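Local coordinates for RagA protein (Porphyromonas gingivalis, PDB 6SLN), which probably imports substrates across the outer membrane of this bacterium as a TonB-dependent receptor, a beta-barrel closed by an internal plug domain, at residues A309-G314 and F334-M339; Y955-N960 and Q988-I993. All coordinates share one frame; numbering follows the deposited sequence.

Overall arrangement
Contact 1 (309-314 with 334-339) and contact 2 (955-960 with 988-993) come one after the other along the chain, yet their centres are only 12 Å apart and their nearest atoms about 5 Å. The beta-barrel explains this proximity. Strand 218-230 pairs antiparallel with strand 309-322 on one edge and with strand 986-996 on the other, so the first and last strands of the wall meet between the two contacts. Contact 1 therefore lies in the hairpin one strand beyond the seam, and contact 2 in the strand pair that ends at it. From both, side chains reach residues 112-120 of the plug, placing this part of the wall against the domain that fills the barrel.

Contact 1. Residues A309-G314 and F334-M339; sequences APTSQG and FDQEGM
Backbone bonds set the register of Ser312 and Asp335, which face each other as an antiparallel hydrogen-bonded pair. Ser312 N donates to Asp335 O over 2.8 Å, and Asp335 N returns the bond to Ser312 O at the same length. Glu337 N reaches Pro310 O at 3.1 Å; proline has no N-H, so this pairing runs one way. The short strand axes run antiparallel (173° between their directions, closest approach 4.7 Å), as neighbouring staves of the TonB-dependent receptor barrel do, here the two arms of one hairpin. At the non-hydrogen-bonded pairs the side chains meet by van der Waals contact: Thr311 lies alongside Gln336, its OG1 3.4 Å from Gln336 CG, and Gln313 CB sits 3.7 Å from Phe334 CD2, the amide plane beyond it 81° from the ring. Near the loop, Ala309 CB packs 3.6 Å from Glu337 CB. A polar link to the plug comes from Gln336: with CG anti to the backbone N (chi1 180°) and the chain extended, OE1 accepts a hydrogen bond from Ala116 N and lies in plane at the Phe334 edge. Asp335, on the face of Ser312, and Glu337, whose end turns from the partner strand, both touch Lys347.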
loop_
_atom_site.group_PDB
_atom_site.type_symbol
_atom_site.label_atom_id
_atom_site.label_comp_id
_atom_site.label_asym_id
_atom_site.label_seq_id
_atom_site.Cartn_x
_atom_site.Cartn_y
_atom_site.Cartn_z
ATOM N N ALA A 309 30.016 -9.897 -14.252
ATOM C CA ALA A 309 28.767 -10.407 -13.718
ATOM C C ALA A 309 28.333 -11.635 -14.502
ATOM O O ALA A 309 28.564 -11.715 -15.711
ATOM C CB ALA A 309 27.676 -9.340 -13.770
ATOM N N PRO A 310 27.725 -12.615 -13.843
ATOM C CA PRO A 310 27.301 -13.827 -14.551
ATOM C C PRO A 310 25.896 -13.710 -15.126
ATOM O O PRO A 310 25.035 -12.983 -14.624
ATOM C CB PRO A 310 27.371 -14.891 -13.450
ATOM C CG PRO A 310 27.068 -14.123 -12.189
ATOM C CD PRO A 310 27.539 -12.709 -12.384
ATOM N N THR A 311 25.680 -14.435 -16.226
ATOM C CA THR A 311 24.375 -14.540 -16.871
ATOM C C THR A 311 24.123 -16.009 -17.179
ATOM O O THR A 311 24.936 -16.648 -17.855
ATOM C CB THR A 311 24.309 -13.709 -18.161
ATOM O OG1 THR A 311 24.474 -12.316 -17.858
ATOM C CG2 THR A 311 22.971 -13.934 -18.879
ATOM N N SER A 312 23.000 -16.543 -16.693
ATOM C CA SER A 312 22.706 -17.968 -16.782
ATOM C C SER A 312 21.251 -18.178 -17.190
ATOM O O SER A 312 20.370 -17.429 -16.750
ATOM C CB SER A 312 22.961 -18.640 -15.437
ATOM O OG SER A 312 22.291 -17.913 -14.409
ATOM N N GLN A 313 20.992 -19.202 -18.014
ATOM C CA GLN A 313 19.623 -19.479 -18.430
ATOM C C GLN A 313 19.449 -20.949 -18.808
ATOM O O GLN A 313 20.327 -21.557 -19.433
ATOM C CB GLN A 313 19.190 -18.568 -19.595
ATOM C CG GLN A 313 19.723 -18.928 -20.992
ATOM C CD GLN A 313 19.407 -17.853 -22.041
ATOM O OE1 GLN A 313 18.459 -17.982 -22.819
ATOM N NE2 GLN A 313 20.206 -16.784 -22.058
ATOM N N GLY A 314 18.300 -21.505 -18.414
ATOM C CA GLY A 314 17.908 -22.850 -18.764
ATOM C C GLY A 314 16.554 -22.859 -19.457
ATOM O O GLY A 314 15.920 -21.820 -19.647
ATOM N N PHE A 334 16.085 -17.522 -16.399
ATOM C CA PHE A 334 17.026 -16.567 -16.968
ATOM C C PHE A 334 17.451 -15.611 -15.874
ATOM O O PHE A 334 16.601 -15.075 -15.158
ATOM C CB PHE A 334 16.405 -15.809 -18.144
ATOM C CG PHE A 334 17.290 -14.743 -18.727
ATOM C CD1 PHE A 334 17.293 -13.453 -18.206
ATOM C CD2 PHE A 334 18.098 -15.018 -19.825
ATOM C CE1 PHE A 334 18.092 -12.477 -18.740
ATOM C CE2 PHE A 334 18.908 -14.033 -20.375
ATOM C CZ PHE A 334 18.903 -12.764 -19.826
ATOM N N ASP A 335 18.758 -15.410 -15.739
ATOM C CA ASP A 335 19.283 -14.422 -14.812
ATOM C C ASP A 335 20.427 -13.700 -15.492
ATOM O O ASP A 335 21.379 -14.339 -15.942
ATOM C CB ASP A 335 19.745 -15.062 -13.508
ATOM C CG ASP A 335 20.017 -14.038 -12.433
ATOM O OD1 ASP A 335 19.993 -12.832 -12.748
ATOM O OD2 ASP A 335 20.245 -14.435 -11.271
ATOM N N GLN A 336 20.328 -12.377 -15.572
ATOM C CA GLN A 336 21.393 -11.544 -16.114
ATOM C C GLN A 336 21.789 -10.543 -15.045
ATOM O O GLN A 336 21.005 -9.650 -14.709
ATOM C CB GLN A 336 20.945 -10.839 -17.389
ATOM C CG GLN A 336 22.008 -9.946 -18.006
ATOM C CD GLN A 336 21.432 -8.977 -19.005
ATOM O OE1 GLN A 336 20.304 -9.144 -19.468
ATOM N NE2 GLN A 336 22.185 -7.943 -19.326
ATOM N N GLU A 337 22.995 -10.691 -14.511
ATOM C CA GLU A 337 23.473 -9.803 -13.460
ATOM C C GLU A 337 24.069 -8.540 -14.058
ATOM O O GLU A 337 24.719 -8.578 -15.111
ATOM C CB GLU A 337 24.511 -10.509 -12.585
ATOM C CG GLU A 337 23.916 -11.329 -11.450
ATOM C CD GLU A 337 22.736 -10.614 -10.783
ATOM O OE1 GLU A 337 21.705 -11.289 -10.537
ATOM O OE2 GLU A 337 22.840 -9.384 -10.507
ATOM N N GLY A 338 23.828 -7.414 -13.390
ATOM C CA GLY A 338 24.361 -6.150 -13.874
ATOM C C GLY A 338 25.853 -6.048 -13.621
ATOM O O GLY A 338 26.354 -6.437 -12.568
ATOM N N MET A 339 26.575 -5.512 -14.599
ATOM C CA MET A 339 28.021 -5.445 -14.423
ATOM C C MET A 339 28.462 -4.232 -13.615
ATOM O O MET A 339 29.531 -4.273 -13.003
ATOM C CB MET A 339 28.730 -5.463 -15.768
ATOM C CG MET A 339 28.193 -4.496 -16.756
ATOM S SD MET A 339 29.450 -4.309 -18.000
ATOM C CE MET A 339 30.251 -2.847 -17.373
#

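Contact 2. Residues Y955-N960 and Q988-I993; sequences YLMARN and QYVAGI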
loop_
_atom_site.group_PDB
_atom_site.type_symbol
_atom_site.label_atom_id
_atom_site.label_comp_id
_atom_site.label_asym_id
_atom_site.label_seq_id
_atom_site.Cartn_x
_atom_site.Cartn_y
_atom_site.Cartn_z
ATOM N N TYR A 955 27.855 -24.798 -28.149
ATOM C CA TYR A 955 28.220 -23.569 -28.829
ATOM C C TYR A 955 29.023 -22.671 -27.906
ATOM O O TYR A 955 28.883 -22.710 -26.678
ATOM C CB TYR A 955 27.005 -22.795 -29.340
ATOM C CG TYR A 955 26.040 -22.316 -28.267
ATOM C CD1 TYR A 955 26.278 -21.150 -27.540
ATOM C CD2 TYR A 955 24.866 -23.018 -28.005
ATOM C CE1 TYR A 955 25.373 -20.711 -26.569
ATOM C CE2 TYR A 955 23.964 -22.587 -27.051
ATOM C CZ TYR A 955 24.217 -21.439 -26.332
ATOM O OH TYR A 955 23.301 -21.033 -25.384
ATOM N N LEU A 956 29.850 -21.845 -28.532
ATOM C CA LEU A 956 30.605 -20.794 -27.869
ATOM C C LEU A 956 30.167 -19.460 -28.461
ATOM O O LEU A 956 30.145 -19.297 -29.686
ATOM C CB LEU A 956 32.102 -21.013 -28.068
ATOM C CG LEU A 956 33.012 -20.903 -26.859
ATOM C CD1 LEU A 956 32.327 -21.517 -25.660
ATOM C CD2 LEU A 956 34.337 -21.595 -27.178
ATOM N N MET A 957 29.818 -18.509 -27.603
ATOM C CA MET A 957 29.150 -17.313 -28.088
ATOM C C MET A 957 29.717 -16.055 -27.442
ATOM O O MET A 957 30.076 -16.052 -26.261
ATOM C CB MET A 957 27.643 -17.396 -27.830
ATOM C CG MET A 957 26.872 -16.429 -28.673
ATOM S SD MET A 957 25.365 -16.003 -27.872
ATOM C CE MET A 957 26.041 -15.272 -26.413
ATOM N N ALA A 958 29.787 -14.982 -28.229
ATOM C CA ALA A 958 30.138 -13.654 -27.744
ATOM C C ALA A 958 29.113 -12.635 -28.234
ATOM O O ALA A 958 28.642 -12.715 -29.376
ATOM C CB ALA A 958 31.545 -13.255 -28.212
ATOM N N ARG A 959 28.757 -11.679 -27.376
ATOM C CA ARG A 959 27.898 -10.560 -27.761
ATOM C C ARG A 959 28.670 -9.264 -27.573
ATOM O O ARG A 959 29.300 -9.066 -26.525
ATOM C CB ARG A 959 26.590 -10.495 -26.949
ATOM C CG ARG A 959 25.664 -9.330 -27.398
ATOM C CD ARG A 959 24.365 -9.175 -26.554
ATOM N NE ARG A 959 24.547 -8.172 -25.514
ATOM C CZ ARG A 959 24.015 -6.960 -25.545
ATOM N NH1 ARG A 959 23.251 -6.628 -26.565
ATOM N NH2 ARG A 959 24.244 -6.083 -24.565
ATOM N N ASN A 960 28.604 -8.384 -28.586
ATOM C CA ASN A 960 29.350 -7.118 -28.608
ATOM C C ASN A 960 30.854 -7.342 -28.431
ATOM O O ASN A 960 31.540 -6.573 -27.753
ATOM C CB ASN A 960 28.824 -6.143 -27.555
ATOM C CG ASN A 960 27.457 -5.587 -27.899
ATOM O OD1 ASN A 960 27.007 -5.670 -29.043
ATOM N ND2 ASN A 960 26.787 -5.015 -26.902
ATOM N N GLN A 988 29.588 -9.966 -23.696
ATOM C CA GLN A 988 29.318 -11.263 -23.091
ATOM C C GLN A 988 30.101 -12.380 -23.765
ATOM O O GLN A 988 30.225 -12.424 -24.993
ATOM C CB GLN A 988 27.832 -11.603 -23.138
ATOM C CG GLN A 988 27.008 -10.907 -22.083
ATOM C CD GLN A 988 26.147 -9.844 -22.690
ATOM O OE1 GLN A 988 25.359 -10.113 -23.591
ATOM N NE2 GLN A 988 26.313 -8.615 -22.227
ATOM N N TYR A 989 30.621 -13.280 -22.942
ATOM C CA TYR A 989 31.087 -14.590 -23.373
ATOM C C TYR A 989 30.175 -15.627 -22.745
ATOM O O TYR A 989 30.009 -15.654 -21.519
ATOM C CB TYR A 989 32.529 -14.853 -22.947
ATOM C CG TYR A 989 33.494 -13.773 -23.317
ATOM C CD1 TYR A 989 33.729 -12.712 -22.453
ATOM C CD2 TYR A 989 34.181 -13.816 -24.515
ATOM C CE1 TYR A 989 34.619 -11.715 -22.774
ATOM C CE2 TYR A 989 35.076 -12.819 -24.847
ATOM C CZ TYR A 989 35.288 -11.769 -23.968
ATOM O OH TYR A 989 36.168 -10.761 -24.283
ATOM N N VAL A 990 29.593 -16.478 -23.572
ATOM C CA VAL A 990 28.729 -17.541 -23.091
ATOM C C VAL A 990 29.164 -18.846 -23.732
ATOM O O VAL A 990 29.532 -18.890 -24.913
ATOM C CB VAL A 990 27.242 -17.238 -23.387
ATOM C CG1 VAL A 990 26.329 -18.258 -22.705
ATOM C CG2 VAL A 990 26.889 -15.832 -22.899
ATOM N N ALA A 991 29.171 -19.898 -22.935
ATOM C CA ALA A 991 29.213 -21.248 -23.455
ATOM C C ALA A 991 27.834 -21.854 -23.230
ATOM O O ALA A 991 27.140 -21.503 -22.268
ATOM C CB ALA A 991 30.317 -22.067 -22.772
ATOM N N GLY A 992 27.414 -22.732 -24.136
ATOM C CA GLY A 992 26.075 -23.280 -24.047
ATOM C C GLY A 992 25.960 -24.650 -24.673
ATOM O O GLY A 992 26.782 -25.060 -25.500
ATOM N N ILE A 993 24.895 -25.347 -24.280
ATOM C CA ILE A 993 24.656 -26.728 -24.668
ATOM C C ILE A 993 23.213 -26.848 -25.135
ATOM O O ILE A 993 22.353 -26.041 -24.774
ATOM C CB ILE A 993 24.948 -27.693 -23.493
ATOM C CG1 ILE A 993 24.864 -29.149 -23.926
ATOM C CG2 ILE A 993 24.015 -27.428 -22.335
ATOM C CD1 ILE A 993 25.823 -30.047 -23.185
#
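The Tyr955 ring lies flat over Gly992, whose CA sits over the ring face, 3.7 Å from the ring centroid, a CH-pi contact. A chi1 of 62° sets CG between the backbone N and carbonyl carbon, folding the ring across the neighbouring strand; glycine has no side chain to block it. On the same face, Met957 runs beside Val990, its CE 3.7 Å from Val990 CG2. Further along, Arg959 NE donates to Gln988 OE1 at 2.9 Å. This bond is bent, 134° at the hydrogen, but the guanidinium and amide planes are nearly coplanar, 16° apart. Beneath these side chains is a regular antiparallel ladder of the barrel wall, with reciprocal N-H...O bonds at Tyr955/Gly992, Met957/Val990 and Arg959/Gln988; Val990 N to Met957 O measures 2.8 Å. On the opposite face Leu956 CD1 meets Ala991 CB at 3.6 Å, at the barrel surface. Around these groups, Asn960 ND2, bonded to Ser986 O, packs 3.6 Å above the guanidinium plane of Arg959, while the salt bridge from Asp120 to NH1 anchors it. Lys933 makes a cation-pi contact with Tyr955, while Pro114 of the plug touches Met957, Gln988 and Val990.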